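Local coordinates for sensor protein (Haloarcula marismortui ATCC 43049, PDB 3BWL) that probably acts as a sensor histidine kinase and is represented here by a PAS domain with bound indole-3-carbaldehyde, at residues G37-V42 and W63-M68; E90-R95 and T100-V105. All coordinates share one frame; numbering follows the deposited sequence.

Contact 1 is small and mostly buried, and joins the edge strand 39-42 and the turn before it to the irregular segment 63-68 without a hydrogen bond between them. Contact 2 is broader and only partly buried: two neighbouring strands of the same antiparallel sheet, 86-94 and 100-112, paired by backbone bonds, with Tyr-93 and Val-105 towards the indole-3-carbaldehyde and a more polar opposite face, with bridging waters there and at the turn. The two contacts come at the ligand from different places, contact 1 through a carboxylate and contact 2 through a phenol and a valine methyl. They also touch directly, where Leu-67 N probably hydrogen-bonds Leu-92 O and so ties the loop to the hairpin.

Contact 1 of 2, residues G37-V42 and W63-M68; sequences GTICEV and WEFDLM. With I3A (1H-indole-3-carbaldehyde), chain F.
Ile-39 reaches Phe-65 with its far methyl alone: CD1 lies 3.6 Å from Phe-65 CE2 and slightly farther from CD2, so the CD2-CE2 bond takes the contact. The two side chains meet at a slant. Ile-39 has CG1 anti to the carbonyl carbon (chi1 -64°) and CD1 stretched on beyond it, which carries the methyl to the ring while CG2 stays farther back. Phe-65 likewise has its CG beside its own backbone N, and it leaves the backbone towards strand 39-42. Next to this pair, the six-membered ring of Trp-63 lies beside backbone: CZ3 is 4.4 Å from Gly-37 CA. Gly-37 has a positive phi and brings its bare backbone close to the ring at this point.

Farther along 63-68, Asp-66 turns to the ligand. OD2 accepts the indole N-H of the 1H-indole-3-carbaldehyde, N to OD2 being 2.7 Å in a nearly straight bond (164°). OD1 takes Met-68 N (a selenomethionine here) at 2.9 Å, closing an Asx turn; that N-H comes from the anti side and out of the carboxylate plane. With Leu-92 N also bonded to OD1, three donors hold the carboxylate's rotation, as would suit a negative charge.

Around the pair, backbone bonds link Gly-37 to Ile-62 and Ile-39 to Gly-59 and Arg-60, while Tyr-52 packs edge-to-face with Phe-65. Ile-39 also touches Leu-33 on the adjoining strand 29-33, and Trp-63 leans on Ala-71 and Val-74 of helix 71-79. Segment 63-68 thus bridges the edge strand 39-42 of the PAS sheet and that helix.

Contact 2 of 2, residues E90-R95 and T100-V105; sequences EGLYER and TMSVEV. With I3A (1H-indole-3-carbaldehyde), chain F.
Tyr-93 and Val-103 cross at about a right angle on the ligand-facing side of the hairpin, with Val-103 CG1 3.6 Å from ring atom CD2. Met-101, a selenomethionine, meets the same ring differently, its SE lying at the edge close to the ring plane. Tyr-93 CG stands beside its own backbone N (chi1 -71°), which runs the ring along this face and brings OH 3.2 Å from C2 of the indole-3-carbaldehyde. The hydroxyl is hydrogen-bonded to Ser-122 OG of strand 115-124. Val-105 CG2 approaches the same ligand carbon, C2, at 3.8 Å. A phenylalanine in place of Tyr-93 would lose the hydroxyl, would probably leave Ser-122 OG without this mate, and would be likely to open a gap beside the indole.

At the turn end of the hairpin, Arg-95 and Met-101 also meet at about a right angle. Met-101 CB sits over one guanidinium face, off towards its rim, and the bend at chi3 swings CE to 3.3 Å from NH2. In the guanidinium plane a water takes a hydrogen bond from NH2 and gives one to Thr-100 O; Ser-99 OG bonds NH1. On the opposite face Leu-92 leans obliquely over Thr-100, CD1 to CB 3.8 Å, and a second water donates to Gly-91 O, its oxygen 2.8 Å from that atom.

Beneath these side chains lie two reciprocal backbone pairs, Gly-91 with Val-103 and Tyr-93 with Met-101; Gly-91 N to Val-103 O is 2.9 Å. The chemistry therefore divides by face: Tyr-93 and Val-105 line part of the indole-3-carbaldehyde pocket of the PAS domain, with Val-103 and Met-101 packed against the tyrosine ring and the buried phenol satisfied by a serine, whereas the other face and the turn keep their polar groups in touch with water.

Contact 1 of 2, residues G37-V42 and W63-M68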
loop_
_atom_site.group_PDB
_atom_site.type_symbol
_atom_site.label_atom_id
_atom_site.label_comp_id
_atom_site.label_asym_id
_atom_site.label_seq_id
_atom_site.Cartn_x
_atom_site.Cartn_y
_atom_site.Cartn_z
ATOM N N GLY A 37 10.945 7.612 15.256
ATOM C CA GLY A 37 11.371 7.836 13.873
ATOM C C GLY A 37 12.292 6.756 13.356
ATOM O O GLY A 37 12.816 6.877 12.231
ATOM N N THR A 38 12.458 5.690 14.130
ATOM C CA THR A 38 13.268 4.545 13.720
ATOM C C THR A 38 12.477 3.690 12.726
ATOM O O THR A 38 11.298 3.397 12.938
ATOM C CB THR A 38 13.736 3.708 14.933
ATOM O OG1 THR A 38 14.409 4.566 15.878
ATOM C CG2 THR A 38 14.662 2.548 14.487
ATOM N N ILE A 39 13.151 3.299 11.657
ATOM C CA ILE A 39 12.543 2.535 10.565
ATOM C C ILE A 39 12.444 1.078 10.990
ATOM O O ILE A 39 13.484 0.393 11.200
ATOM C CB ILE A 39 13.346 2.639 9.256
ATOM C CG1 ILE A 39 13.386 4.086 8.712
ATOM C CG2 ILE A 39 12.720 1.721 8.183
ATOM C CD1 ILE A 39 14.512 4.309 7.660
ATOM N N CYS A 40 11.203 0.605 11.146
ATOM C CA CYS A 40 10.936 -0.734 11.630
ATOM C C CYS A 40 10.724 -1.745 10.492
ATOM O O CYS A 40 11.063 -2.930 10.619
ATOM C CB CYS A 40 9.686 -0.713 12.502
ATOM S SG CYS A 40 9.935 0.163 14.038
ATOM N N GLU A 41 10.136 -1.293 9.385
ATOM C CA GLU A 41 9.889 -2.149 8.249
ATOM C C GLU A 41 9.879 -1.217 7.040
ATOM O O GLU A 41 9.495 -0.043 7.163
ATOM C CB GLU A 41 8.512 -2.812 8.344
ATOM C CG GLU A 41 8.243 -3.964 7.372
ATOM C CD GLU A 41 7.087 -4.850 7.821
ATOM O OE1 GLU A 41 6.282 -4.426 8.706
ATOM O OE2 GLU A 41 6.991 -5.980 7.303
ATOM N N VAL A 42 10.251 -1.783 5.891
ATOM C CA VAL A 42 10.220 -1.107 4.589
ATOM C C VAL A 42 9.833 -2.131 3.534
ATOM O O VAL A 42 10.138 -3.334 3.689
ATOM C CB VAL A 42 11.589 -0.495 4.160
ATOM C CG1 VAL A 42 11.936 0.771 4.975
ATOM C CG2 VAL A 42 12.736 -1.523 4.264
ATOM N N TRP A 63 15.154 10.632 9.411
ATOM C CA TRP A 63 15.810 11.904 9.046
ATOM C C TRP A 63 17.155 11.662 8.357
ATOM O O TRP A 63 17.709 12.600 7.791
ATOM C CB TRP A 63 16.022 12.792 10.271
ATOM C CG TRP A 63 16.756 12.127 11.389
ATOM C CD1 TRP A 63 18.107 12.027 11.523
ATOM C CD2 TRP A 63 16.186 11.539 12.572
ATOM N NE1 TRP A 63 18.419 11.374 12.688
ATOM C CE2 TRP A 63 17.258 11.087 13.366
ATOM C CE3 TRP A 63 14.878 11.355 13.031
ATOM C CZ2 TRP A 63 17.067 10.468 14.610
ATOM C CZ3 TRP A 63 14.678 10.701 14.278
ATOM C CH2 TRP A 63 15.770 10.277 15.047
ATOM N N GLU A 64 17.673 10.424 8.412
ATOM C CA GLU A 64 18.940 10.133 7.718
ATOM C C GLU A 64 18.740 10.087 6.206
ATOM O O GLU A 64 19.717 10.226 5.438
ATOM C CB GLU A 64 19.577 8.812 8.194
ATOM C CG GLU A 64 19.886 8.793 9.673
ATOM C CD GLU A 64 20.564 7.498 10.116
ATOM O OE1 GLU A 64 21.669 7.200 9.606
ATOM O OE2 GLU A 64 20.004 6.793 10.985
ATOM N N PHE A 65 17.481 9.900 5.783
ATOM C CA PHE A 65 17.122 9.732 4.373
ATOM C C PHE A 65 16.372 10.931 3.780
ATOM O O PHE A 65 16.374 11.078 2.601
ATOM C CB PHE A 65 16.224 8.486 4.206
ATOM C CG PHE A 65 16.928 7.231 4.572
ATOM C CD1 PHE A 65 17.799 6.631 3.673
ATOM C CD2 PHE A 65 16.799 6.712 5.860
ATOM C CE1 PHE A 65 18.492 5.495 4.009
ATOM C CE2 PHE A 65 17.506 5.593 6.227
ATOM C CZ PHE A 65 18.343 4.965 5.298
ATOM N N ASP A 66 15.654 11.695 4.613
ATOM C CA ASP A 66 14.876 12.836 4.141
ATOM C C ASP A 66 15.639 14.122 4.410
ATOM O O ASP A 66 15.848 14.498 5.575
ATOM C CB ASP A 66 13.527 12.893 4.867
ATOM C CG ASP A 66 12.559 13.830 4.173
ATOM O OD1 ASP A 66 13.026 14.799 3.494
ATOM O OD2 ASP A 66 11.330 13.609 4.285
ATOM N N LEU A 67 16.158 14.713 3.343
ATOM C CA LEU A 67 16.907 15.979 3.399
ATOM C C LEU A 67 16.132 17.199 3.867
ATOM O O LEU A 67 16.750 18.252 4.142
ATOM C CB LEU A 67 17.460 16.285 2.014
ATOM C CG LEU A 67 18.494 15.311 1.436
ATOM C CD1 LEU A 67 18.714 15.614 -0.057
ATOM C CD2 LEU A 67 19.821 15.320 2.180
HETATM N N MSE A 68 14.809 17.083 3.940
HETATM C CA MSE A 68 13.963 18.179 4.340
HETATM C C MSE A 68 13.619 18.162 5.843
HETATM O O MSE A 68 12.946 19.083 6.321
HETATM C CB MSE A 68 12.689 18.174 3.485
HETATM C CG MSE A 68 12.130 19.539 3.226
HETATM SE SE MSE A 68 10.633 19.395 1.983
HETATM C CE MSE A 68 11.539 19.648 0.329
HETATM O O I3A F . 8.061 7.949 6.977
HETATM C "C3'" I3A F . 8.606 8.547 6.056
HETATM C C3 I3A F . 8.968 9.999 6.210
HETATM C C2 I3A F . 9.676 10.671 5.178
HETATM N N I3A F . 9.837 11.932 5.702
HETATM C C8 I3A F . 9.308 12.045 6.954
HETATM C C9 I3A F . 8.761 10.823 7.335
HETATM C C4 I3A F . 8.127 10.677 8.586
HETATM C C5 I3A F . 8.095 11.781 9.479
HETATM C C6 I3A F . 8.680 13.005 9.111
HETATM C C7 I3A F . 9.276 13.134 7.840
#

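Contact 2 of 2, residues E90-R95 and T100-V105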
loop_
_atom_site.group_PDB
_atom_site.type_symbol
_atom_site.label_atom_id
_atom_site.label_comp_id
_atom_site.label_asym_id
_atom_site.label_seq_id
_atom_site.Cartn_x
_atom_site.Cartn_y
_atom_site.Cartn_z
ATOM N N GLU A 90 5.412 17.251 2.167
ATOM C CA GLU A 90 6.494 17.038 1.230
ATOM C C GLU A 90 7.774 16.627 1.947
ATOM O O GLU A 90 8.083 17.124 3.035
ATOM C CB GLU A 90 6.696 18.319 0.394
ATOM C CG GLU A 90 7.930 18.326 -0.488
ATOM C CD GLU A 90 8.171 19.672 -1.221
ATOM O OE1 GLU A 90 7.531 20.702 -0.902
ATOM O OE2 GLU A 90 9.039 19.679 -2.131
ATOM N N GLY A 91 8.526 15.735 1.306
ATOM C CA GLY A 91 9.865 15.377 1.767
ATOM C C GLY A 91 10.785 15.303 0.570
ATOM O O GLY A 91 10.331 15.495 -0.570
ATOM N N LEU A 92 12.048 15.024 0.824
ATOM C CA LEU A 92 13.044 14.961 -0.247
ATOM C C LEU A 92 14.063 13.870 0.078
ATOM O O LEU A 92 15.002 14.095 0.861
ATOM C CB LEU A 92 13.732 16.338 -0.469
ATOM C CG LEU A 92 14.808 16.351 -1.551
ATOM C CD1 LEU A 92 14.161 16.383 -2.958
ATOM C CD2 LEU A 92 15.686 17.630 -1.338
ATOM N N TYR A 93 13.862 12.678 -0.481
ATOM C CA TYR A 93 14.755 11.567 -0.189
ATOM C C TYR A 93 16.085 11.714 -0.918
ATOM O O TYR A 93 16.125 12.200 -2.034
ATOM C CB TYR A 93 14.123 10.231 -0.599
ATOM C CG TYR A 93 12.963 9.800 0.286
ATOM C CD1 TYR A 93 13.100 9.782 1.682
ATOM C CD2 TYR A 93 11.762 9.359 -0.264
ATOM C CE1 TYR A 93 12.052 9.364 2.490
ATOM C CE2 TYR A 93 10.683 8.929 0.535
ATOM C CZ TYR A 93 10.839 8.961 1.914
ATOM O OH TYR A 93 9.803 8.563 2.710
ATOM N N GLU A 94 17.137 11.294 -0.241
ATOM C CA GLU A 94 18.467 11.197 -0.828
ATOM C C GLU A 94 18.742 9.737 -1.123
ATOM O O GLU A 94 18.740 8.883 -0.205
ATOM C CB GLU A 94 19.493 11.709 0.164
ATOM C CG GLU A 94 20.881 11.857 -0.428
ATOM C CD GLU A 94 21.837 12.468 0.587
ATOM O OE1 GLU A 94 21.845 12.019 1.762
ATOM O OE2 GLU A 94 22.566 13.413 0.231
ATOM N N ARG A 95 18.948 9.440 -2.402
ATOM C CA ARG A 95 19.315 8.103 -2.813
ATOM C C ARG A 95 20.769 7.759 -2.428
ATOM O O ARG A 95 21.607 8.673 -2.182
ATOM C CB ARG A 95 19.148 7.937 -4.327
ATOM C CG ARG A 95 17.712 8.240 -4.845
ATOM C CD ARG A 95 17.549 7.520 -6.174
ATOM N NE ARG A 95 16.244 7.783 -6.768
ATOM C CZ ARG A 95 15.904 8.898 -7.420
ATOM N NH1 ARG A 95 16.758 9.918 -7.539
ATOM N NH2 ARG A 95 14.652 9.018 -7.925
ATOM N N THR A 100 18.421 13.044 -5.731
ATOM C CA THR A 100 17.325 13.271 -4.782
ATOM C C THR A 100 15.985 12.996 -5.438
ATOM O O THR A 100 15.845 13.078 -6.655
ATOM C CB THR A 100 17.348 14.678 -4.184
ATOM O OG1 THR A 100 17.189 15.656 -5.228
ATOM C CG2 THR A 100 18.701 14.904 -3.441
HETATM N N MSE A 101 15.001 12.730 -4.594
HETATM C CA MSE A 101 13.683 12.378 -5.053
HETATM C C MSE A 101 12.666 13.191 -4.252
HETATM O O MSE A 101 12.539 12.953 -3.080
HETATM C CB MSE A 101 13.439 10.890 -4.791
HETATM C CG MSE A 101 12.072 10.474 -5.291
HETATM SE SE MSE A 101 11.708 8.651 -4.643
HETATM C CE MSE A 101 13.297 7.958 -5.085
ATOM N N SER A 102 11.958 14.121 -4.879
ATOM C CA SER A 102 10.876 14.822 -4.190
ATOM C C SER A 102 9.688 13.899 -4.026
ATOM O O SER A 102 9.300 13.213 -4.959
ATOM C CB SER A 102 10.443 16.080 -4.949
ATOM O OG SER A 102 11.403 17.092 -4.764
ATOM N N VAL A 103 9.113 13.882 -2.812
ATOM C CA VAL A 103 7.986 12.999 -2.549
ATOM C C VAL A 103 6.906 13.724 -1.791
ATOM O O VAL A 103 7.166 14.736 -1.110
ATOM C CB VAL A 103 8.400 11.748 -1.709
ATOM C CG1 VAL A 103 9.367 10.875 -2.513
ATOM C CG2 VAL A 103 9.084 12.190 -0.369
ATOM N N GLU A 104 5.695 13.232 -1.950
ATOM C CA GLU A 104 4.647 13.546 -0.996
ATOM C C GLU A 104 4.425 12.318 -0.144
ATOM O O GLU A 104 4.073 11.229 -0.671
ATOM C CB GLU A 104 3.341 13.954 -1.670
ATOM C CG GLU A 104 2.250 14.274 -0.640
ATOM C CD GLU A 104 0.924 14.610 -1.276
ATOM O OE1 GLU A 104 0.310 13.714 -1.907
ATOM O OE2 GLU A 104 0.466 15.764 -1.128
ATOM N N VAL A 105 4.606 12.507 1.167
ATOM C CA VAL A 105 4.430 11.436 2.133
ATOM C C VAL A 105 3.021 11.498 2.677
ATOM O O VAL A 105 2.544 12.591 3.061
ATOM C CB VAL A 105 5.400 11.607 3.359
ATOM C CG1 VAL A 105 5.260 10.449 4.283
ATOM C CG2 VAL A 105 6.839 11.698 2.901
HETATM O O I3A F . 8.061 7.949 6.977
HETATM C "C3'" I3A F . 8.606 8.547 6.056
HETATM C C3 I3A F . 8.968 9.999 6.210
HETATM C C2 I3A F . 9.676 10.671 5.178
HETATM N N I3A F . 9.837 11.932 5.702
HETATM C C8 I3A F . 9.308 12.045 6.954
HETATM C C9 I3A F . 8.761 10.823 7.335
HETATM C C4 I3A F . 8.127 10.677 8.586
HETATM C C5 I3A F . 8.095 11.781 9.479
HETATM C C6 I3A F . 8.680 13.005 9.111
HETATM C C7 I3A F . 9.276 13.134 7.840
HETATM O O HOH W 1 10.688 17.750 -2.274
HETATM O O HOH W 2 14.283 11.808 -8.907
#